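Local coordinates for protein sphingomyelinase C (Streptomyces griseocarneus, PDB 7CNE) that is a sphingomyelinase C with the DNase I-like fold of the endonuclease/exonuclease/phosphatase family, at residues W108-K113 with V135-G140. Numbering follows the deposited sequence.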
loop_
_atom_site.group_PDB
_atom_site.type_symbol
_atom_site.label_atom_id
_atom_site.label_comp_id
_atom_site.label_asym_id
_atom_site.label_seq_id
_atom_site.Cartn_x
_atom_site.Cartn_y
_atom_site.Cartn_z
ATOM N N TRP A 108 14.389 -3.856 -9.583
ATOM C CA TRP A 108 15.575 -3.016 -9.669
ATOM C C TRP A 108 16.291 -2.929 -8.326
ATOM O O TRP A 108 15.638 -2.899 -7.280
ATOM C CB TRP A 108 15.183 -1.616 -10.147
ATOM C CG TRP A 108 14.439 -1.712 -11.451
ATOM C CD1 TRP A 108 13.083 -1.760 -11.634
ATOM C CD2 TRP A 108 15.021 -1.822 -12.750
ATOM N NE1 TRP A 108 12.788 -1.893 -12.979
ATOM C CE2 TRP A 108 13.963 -1.925 -13.681
ATOM C CE3 TRP A 108 16.339 -1.838 -13.224
ATOM C CZ2 TRP A 108 14.185 -2.037 -15.057
ATOM C CZ3 TRP A 108 16.553 -1.950 -14.594
ATOM C CH2 TRP A 108 15.484 -2.048 -15.489
ATOM N N PRO A 109 17.625 -2.903 -8.359
ATOM C CA PRO A 109 18.410 -2.910 -7.117
ATOM C C PRO A 109 18.025 -1.778 -6.177
ATOM O O PRO A 109 17.813 -0.636 -6.596
ATOM C CB PRO A 109 19.854 -2.748 -7.609
ATOM C CG PRO A 109 19.829 -3.336 -9.000
ATOM C CD PRO A 109 18.484 -2.926 -9.558
ATOM N N ILE A 110 17.973 -2.105 -4.889
ATOM C CA ILE A 110 17.687 -1.122 -3.850
ATOM C C ILE A 110 19.006 -0.528 -3.378
ATOM O O ILE A 110 19.896 -1.253 -2.924
ATOM C CB ILE A 110 16.912 -1.747 -2.681
ATOM C CG1 ILE A 110 15.473 -2.061 -3.102
ATOM C CG2 ILE A 110 16.933 -0.806 -1.491
ATOM C CD1 ILE A 110 14.677 -2.881 -2.062
ATOM N N VAL A 111 19.131 0.795 -3.503
ATOM C CA VAL A 111 20.326 1.503 -3.056
ATOM C C VAL A 111 20.222 1.840 -1.576
ATOM O O VAL A 111 21.222 1.822 -0.851
ATOM C CB VAL A 111 20.531 2.769 -3.919
ATOM C CG1 VAL A 111 21.672 3.625 -3.390
ATOM C CG2 VAL A 111 20.769 2.386 -5.388
ATOM N N ARG A 112 19.018 2.158 -1.109
ATOM C CA ARG A 112 18.788 2.486 0.289
ATOM C C ARG A 112 17.350 2.133 0.635
ATOM O O ARG A 112 16.458 2.284 -0.203
ATOM C CB ARG A 112 19.041 3.974 0.572
ATOM C CG ARG A 112 18.800 4.355 2.034
ATOM C CD ARG A 112 19.557 5.589 2.431
ATOM N NE ARG A 112 19.417 5.891 3.857
ATOM C CZ ARG A 112 20.333 5.604 4.776
ATOM N NH1 ARG A 112 21.456 5.003 4.424
ATOM N NH2 ARG A 112 20.120 5.926 6.045
ATOM N N LYS A 113 17.129 1.665 1.867
ATOM C CA LYS A 113 15.780 1.404 2.355
ATOM C C LYS A 113 15.680 1.821 3.818
ATOM O O LYS A 113 16.540 1.470 4.634
ATOM C CB LYS A 113 15.391 -0.071 2.173
ATOM C CG LYS A 113 16.420 -1.089 2.658
ATOM C CD LYS A 113 15.932 -2.514 2.387
ATOM C CE LYS A 113 16.974 -3.548 2.794
ATOM N NZ LYS A 113 18.105 -3.553 1.814
ATOM N N VAL A 135 12.384 3.806 -0.270
ATOM C CA VAL A 135 13.400 3.076 -1.017
ATOM C C VAL A 135 13.940 3.956 -2.131
ATOM O O VAL A 135 13.196 4.714 -2.762
ATOM C CB VAL A 135 12.883 1.734 -1.586
ATOM C CG1 VAL A 135 12.358 0.882 -0.472
ATOM C CG2 VAL A 135 11.828 1.944 -2.658
ATOM N N VAL A 136 15.250 3.867 -2.343
ATOM C CA VAL A 136 15.925 4.462 -3.487
ATOM C C VAL A 136 16.326 3.312 -4.391
ATOM O O VAL A 136 17.073 2.423 -3.968
ATOM C CB VAL A 136 17.158 5.280 -3.077
ATOM C CG1 VAL A 136 17.838 5.852 -4.328
ATOM C CG2 VAL A 136 16.771 6.392 -2.116
ATOM N N LEU A 137 15.815 3.312 -5.618
ATOM C CA LEU A 137 16.136 2.282 -6.594
ATOM C C LEU A 137 17.118 2.809 -7.628
ATOM O O LEU A 137 17.083 3.984 -7.999
ATOM C CB LEU A 137 14.874 1.796 -7.303
ATOM C CG LEU A 137 13.696 1.481 -6.372
ATOM C CD1 LEU A 137 12.458 1.199 -7.195
ATOM C CD2 LEU A 137 14.020 0.303 -5.438
ATOM N N ASN A 138 17.981 1.913 -8.113
ATOM C CA ASN A 138 18.874 2.198 -9.229
ATOM C C ASN A 138 18.274 1.596 -10.499
ATOM O O ASN A 138 18.165 0.370 -10.619
ATOM C CB ASN A 138 20.271 1.645 -8.970
ATOM C CG ASN A 138 21.291 2.258 -9.886
ATOM O OD1 ASN A 138 21.483 1.804 -11.024
ATOM N ND2 ASN A 138 21.917 3.328 -9.423
ATOM N N VAL A 139 17.872 2.463 -11.432
ATOM C CA VAL A 139 17.117 2.098 -12.631
ATOM C C VAL A 139 17.668 2.916 -13.787
ATOM O O VAL A 139 17.641 4.146 -13.729
ATOM C CB VAL A 139 15.608 2.398 -12.511
ATOM C CG1 VAL A 139 14.808 1.551 -13.506
ATOM C CG2 VAL A 139 15.097 2.265 -11.095
ATOM N N GLY A 140 18.125 2.246 -14.846
ATOM C CA GLY A 140 18.519 2.933 -16.070
ATOM C C GLY A 140 19.509 4.066 -15.875
ATOM O O GLY A 140 19.321 5.167 -16.408
#
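Val139 sets one methyl, CG1, squarely over a face of the Trp108 indole: a CH-pi contact with CG1 3.6 Å from the centroid of the six-membered ring and 16° off its normal. That branch lies anti to the backbone N of Val139 (chi1 -159°), which carries it over the ring, while CG2 rests against CB and CG of Trp108. The indole is also anchored through NE1, hydrogen-bonded to Asp47. Further along, the CG1 branch of Ile110 crosses the end of Leu137, CG1 to CD2 being 3.6 Å, and Lys113 and Val135 pair on this same face of the sheet. The other face carries Arg112 and Val136. Val111 leans toward the partner strand, its CB 4.1 Å from Val136 CG1 and its CG2 3.7 Å from Asn138 CB.

A classic beta bulge interrupts the antiparallel backbones. Val111 and Arg112 both face Val136, whose carbonyl O takes a short bond from Val111 N (2.7 Å) and a weak one from Arg112 N (3.5 Å); Val136 N returns a bond to Arg112 O at 2.9 Å. Non-hydrogen-bonded pairs Ile110-Leu137 and Lys113-Val135 flank the bulge, and beyond Ile110 Asn138 N bonds to Pro109 O at 3.0 Å. The guanidinium of Arg112 leads away and forms a salt bridge with Glu114.

In the six-stranded mixed sheet, strand 131-139 lies between 110-117 and 142-150, bonding to the latter through Val144 and Val146. The face bearing Ile110, Leu137 and Val135 packs against strands 103-106 and 73-74 of the second sheet, the face-to-face packing of the DNase I-like fold.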